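Local coordinates for protein TetR family transcriptional regulator (PDB 6SRN) that probably represses transcription as a DNA-binding TetR-family regulator, and binds a furan-carboxylic acid hormone that controls antibiotic production in Streptomyces coelicolor, at residues Ala79-His84 and Glu139-Tyr144. Numbering follows the deposited sequence.
With LUB (4-(Hydroxymethyl)-2-propylfuran-3-carboxylic acid), chain B.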
ATOM      1  N   ALA A  79      20.376  -6.455   1.289  1.00  7.36           N
ATOM      2  CA  ALA A  79      21.127  -5.620   0.355  1.00  7.88           C
ATOM      3  C   ALA A  79      20.247  -5.094  -0.800  1.00  7.78           C
ATOM      4  O   ALA A  79      20.415  -3.986  -1.234  1.00  8.00           O
ATOM      5  CB  ALA A  79      22.314  -6.382  -0.190  1.00  8.03           C
ATOM      6  N   VAL A  80      19.351  -5.933  -1.297  1.00  8.10           N
ATOM      7  CA  VAL A  80      18.427  -5.535  -2.350  1.00  8.19           C
ATOM      8  C   VAL A  80      17.538  -4.398  -1.859  1.00  8.06           C
ATOM      9  O   VAL A  80      17.414  -3.370  -2.505  1.00  7.70           O
ATOM     10  CB  VAL A  80      17.561  -6.733  -2.815  1.00  8.83           C
ATOM     11  CG1 VAL A  80      16.411  -6.266  -3.717  1.00  8.67           C
ATOM     12  CG2 VAL A  80      18.442  -7.734  -3.550  1.00  9.52           C
ATOM     13  N   VAL A  81      16.925  -4.558  -0.697  1.00  7.61           N
ATOM     14  CA  VAL A  81      16.053  -3.487  -0.182  1.00  7.71           C
ATOM     15  C   VAL A  81      16.839  -2.201   0.074  1.00  7.71           C
ATOM     16  O   VAL A  81      16.436  -1.108  -0.300  1.00  7.89           O
ATOM     17  CB  VAL A  81      15.306  -3.945   1.085  1.00  8.00           C
ATOM     18  CG1 VAL A  81      14.511  -2.809   1.682  1.00  8.22           C
ATOM     19  CG2 VAL A  81      14.392  -5.086   0.754  1.00  8.34           C
ATOM     20  N   GLU A  82      17.995  -2.328   0.698  1.00  8.46           N
ATOM     21  CA  GLU A  82      18.817  -1.128   0.963  1.00  9.46           C
ATOM     22  C   GLU A  82      19.174  -0.420  -0.343  1.00  9.67           C
ATOM     23  O   GLU A  82      19.155   0.817  -0.435  1.00  9.71           O
ATOM     24  CB  GLU A  82      20.103  -1.471   1.718  1.00 10.54           C
ATOM     25  CG  GLU A  82      19.938  -1.829   3.146  1.00 12.07           C
ATOM     26  CD  GLU A  82      21.322  -2.159   3.712  1.00 12.98           C
ATOM     27  OE1 GLU A  82      22.251  -2.640   3.003  1.00 14.46           O
ATOM     28  OE2 GLU A  82      21.500  -1.854   4.851  1.00 15.88           O
ATOM     29  N   GLU A  83      19.506  -1.168  -1.384  1.00  9.04           N
ATOM     30  CA  GLU A  83      19.917  -0.558  -2.617  1.00  9.79           C
ATOM     31  C   GLU A  83      18.763   0.196  -3.258  1.00 10.39           C
ATOM     32  O   GLU A  83      18.961   1.262  -3.833  1.00 10.27           O
ATOM     33  CB  GLU A  83      20.457  -1.639  -3.556  1.00 10.79           C
ATOM     34  CG  GLU A  83      20.640  -1.200  -4.982  1.00 11.91           C
ATOM     35  CD  GLU A  83      21.462   0.046  -5.109  1.00 13.55           C
ATOM     36  OE1 GLU A  83      22.386   0.234  -4.293  1.00 14.90           O
ATOM     37  OE2 GLU A  83      21.190   0.826  -6.059  1.00 15.28           O
ATOM     38  N   HIS A  84      17.563  -0.368  -3.179  1.00  8.64           N
ATOM     39  CA  HIS A  84      16.420   0.282  -3.855  1.00  8.74           C
ATOM     40  C   HIS A  84      16.055   1.598  -3.165  1.00  9.45           C
ATOM     41  O   HIS A  84      15.388   2.433  -3.774  1.00  9.43           O
ATOM     42  CB  HIS A  84      15.271  -0.735  -4.032  1.00  8.66           C
ATOM     43  CG  HIS A  84      14.057  -0.564  -3.163  1.00  8.17           C
ATOM     44  ND1 HIS A  84      14.057  -0.753  -1.794  1.00  8.25           N
ATOM     45  CD2 HIS A  84      12.775  -0.318  -3.489  1.00  9.02           C
ATOM     46  CE1 HIS A  84      12.841  -0.596  -1.320  1.00  8.55           C
ATOM     47  NE2 HIS A  84      12.035  -0.352  -2.333  1.00  9.16           N
ATOM     48  N   GLU A 139      16.066  -8.808   9.182  1.00 16.50           N
ATOM     49  CA  GLU A 139      15.909  -7.436   9.654  1.00 17.24           C
ATOM     50  C   GLU A 139      15.989  -6.471   8.426  1.00 13.59           C
ATOM     51  O   GLU A 139      17.041  -5.960   8.151  1.00 10.28           O
ATOM     52  CB  GLU A 139      16.878  -7.029  10.772  1.00 22.07           C
ATOM     53  CG  GLU A 139      16.095  -6.556  12.037  1.00 24.56           C
ATOM     54  CD  GLU A 139      16.848  -5.659  13.015  1.00 23.17           C
ATOM     55  OE1 GLU A 139      18.072  -5.604  12.944  1.00 26.80           O
ATOM     56  OE2 GLU A 139      16.152  -4.984  13.827  1.00 25.19           O
ATOM     57  N   LEU A 140      14.900  -6.256   7.677  1.00 12.90           N
ATOM     58  CA  LEU A 140      14.947  -5.339   6.549  1.00 11.47           C
ATOM     59  C   LEU A 140      14.807  -3.918   7.053  1.00 11.38           C
ATOM     60  O   LEU A 140      14.244  -3.697   8.144  1.00 12.66           O
ATOM     61  CB  LEU A 140      13.813  -5.652   5.549  1.00 11.35           C
ATOM     62  CG  LEU A 140      13.677  -7.035   4.960  1.00 12.11           C
ATOM     63  CD1 LEU A 140      12.449  -7.056   4.057  1.00 12.87           C
ATOM     64  CD2 LEU A 140      14.889  -7.509   4.164  1.00 11.15           C
ATOM     65  N   PRO A 141      15.325  -2.938   6.314  1.00 10.79           N
ATOM     66  CA  PRO A 141      15.150  -1.509   6.674  1.00 11.10           C
ATOM     67  C   PRO A 141      13.649  -1.169   6.855  1.00 10.62           C
ATOM     68  O   PRO A 141      12.776  -1.691   6.160  1.00 10.72           O
ATOM     69  CB  PRO A 141      15.795  -0.758   5.528  1.00 12.83           C
ATOM     70  CG  PRO A 141      16.609  -1.740   4.736  1.00 13.16           C
ATOM     71  CD  PRO A 141      16.000  -3.095   5.010  1.00 11.30           C
ATOM     72  N   LEU A 142      13.365  -0.237   7.755  1.00 10.83           N
ATOM     73  CA  LEU A 142      11.991   0.249   7.868  1.00 10.41           C
ATOM     74  C   LEU A 142      11.562   0.831   6.521  1.00  9.14           C
ATOM     75  O   LEU A 142      12.317   1.633   5.927  1.00  9.24           O
ATOM     76  CB  LEU A 142      11.880   1.341   8.936  1.00 11.34           C
ATOM     77  CG  LEU A 142      11.794   0.872  10.401  1.00 11.58           C
ATOM     78  CD1 LEU A 142      11.892   2.094  11.289  1.00 12.09           C
ATOM     79  CD2 LEU A 142      10.550   0.087  10.765  1.00 11.90           C
ATOM     80  N   PRO A 143      10.353   0.463   6.073  1.00  8.66           N
ATOM     81  CA  PRO A 143       9.820   1.147   4.879  1.00  7.67           C
ATOM     82  C   PRO A 143       9.422   2.602   5.115  1.00  7.49           C
ATOM     83  O   PRO A 143       9.266   3.057   6.278  1.00  7.63           O
ATOM     84  CB  PRO A 143       8.615   0.298   4.527  1.00  8.15           C
ATOM     85  CG  PRO A 143       8.121  -0.172   5.875  1.00  8.74           C
ATOM     86  CD  PRO A 143       9.369  -0.490   6.618  1.00  8.57           C
ATOM     87  N   TYR A 144       9.313   3.336   4.030  1.00  7.13           N
ATOM     88  CA  TYR A 144       8.678   4.677   3.934  1.00  7.41           C
ATOM     89  C   TYR A 144       9.524   5.811   4.502  1.00  7.56           C
ATOM     90  O   TYR A 144       9.468   6.950   3.977  1.00  7.57           O
ATOM     91  CB  TYR A 144       7.258   4.700   4.573  1.00  7.79           C
ATOM     92  CG  TYR A 144       6.449   3.469   4.211  1.00  7.41           C
ATOM     93  CD1 TYR A 144       6.190   3.115   2.876  1.00  7.56           C
ATOM     94  CD2 TYR A 144       5.994   2.592   5.199  1.00  7.09           C
ATOM     95  CE1 TYR A 144       5.530   1.955   2.575  1.00  8.12           C
ATOM     96  CE2 TYR A 144       5.314   1.442   4.884  1.00  7.62           C
ATOM     97  CZ  TYR A 144       5.111   1.104   3.567  1.00  8.42           C
ATOM     98  OH  TYR A 144       4.484  -0.075   3.278  1.00 10.00           O
TER
HETATM   99  C2  LUB B 301       7.655   3.281  -1.680  1.00 12.61           C
HETATM  100  C4  LUB B 301       8.007   1.145  -1.112  1.00 12.42           C
HETATM  101  C5  LUB B 301       7.322   1.149  -2.258  1.00 12.05           C
HETATM  102  C6  LUB B 301       7.360   4.725  -1.683  1.00 12.74           C
HETATM  103  O11 LUB B 301       9.154   4.146   0.648  1.00 13.84           O
HETATM  104  C9  LUB B 301       8.895   2.922   0.519  1.00 12.38           C
HETATM  105  O10 LUB B 301       9.209   2.067   1.424  1.00 14.02           O
HETATM  106  C3  LUB B 301       8.185   2.433  -0.646  1.00 13.01           C
HETATM  107  C12 LUB B 301       8.575  -0.155  -0.561  1.00 13.42           C
HETATM  108  O13 LUB B 301       8.182  -0.287   0.825  1.00 15.11           O
HETATM  109  O1  LUB B 301       6.964   2.468  -2.584  1.00 11.63           O
HETATM  110  C7  LUB B 301       8.234   5.372  -2.765  1.00 13.67           C
HETATM  111  C8  LUB B 301       8.062   6.870  -2.821  1.00 14.37           C
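Val81 packs tightly on Pro141 where helix 73-86 of a TetR-family regulator, just after the predicted helix-turn-helix, meets the loop leading into helix 145-161 of the ligand-binding domain. Val81 turns CG1 away from its own N (chi1 175°) and onto the proline ring, 3.7 Å from Pro141 CD, while CG2 reaches Leu140 CD2 at 4.2 Å. Gln130 packs on Val81 and Leu140, and its NE2 binds Pro141 O. On the solvent side the packing thins to a single atom pair: Glu82 crosses the ring at about a right angle, its CG 3.7 Å from Pro141 CG, and its chain, extended beyond CG, leads the carboxylate away from the ring. No hydrogen bond joins the two segments; further along, both line the hormone pocket. Val81 O takes a nearly straight bond from His84 ND1 (2.8 Å) on an in-plane lone pair, which helps hold the imidazole so that NE2 meets the ligand 3.9 Å from LUB C12. Across the pocket, Pro143 CB sits over the centre of the Tyr144 ring, and N-cap Tyr144 gives its backbone N-H to the ligand carboxylate in a bent bond, Tyr144 N to LUB O10 2.9 Å, 144° at the hydrogen.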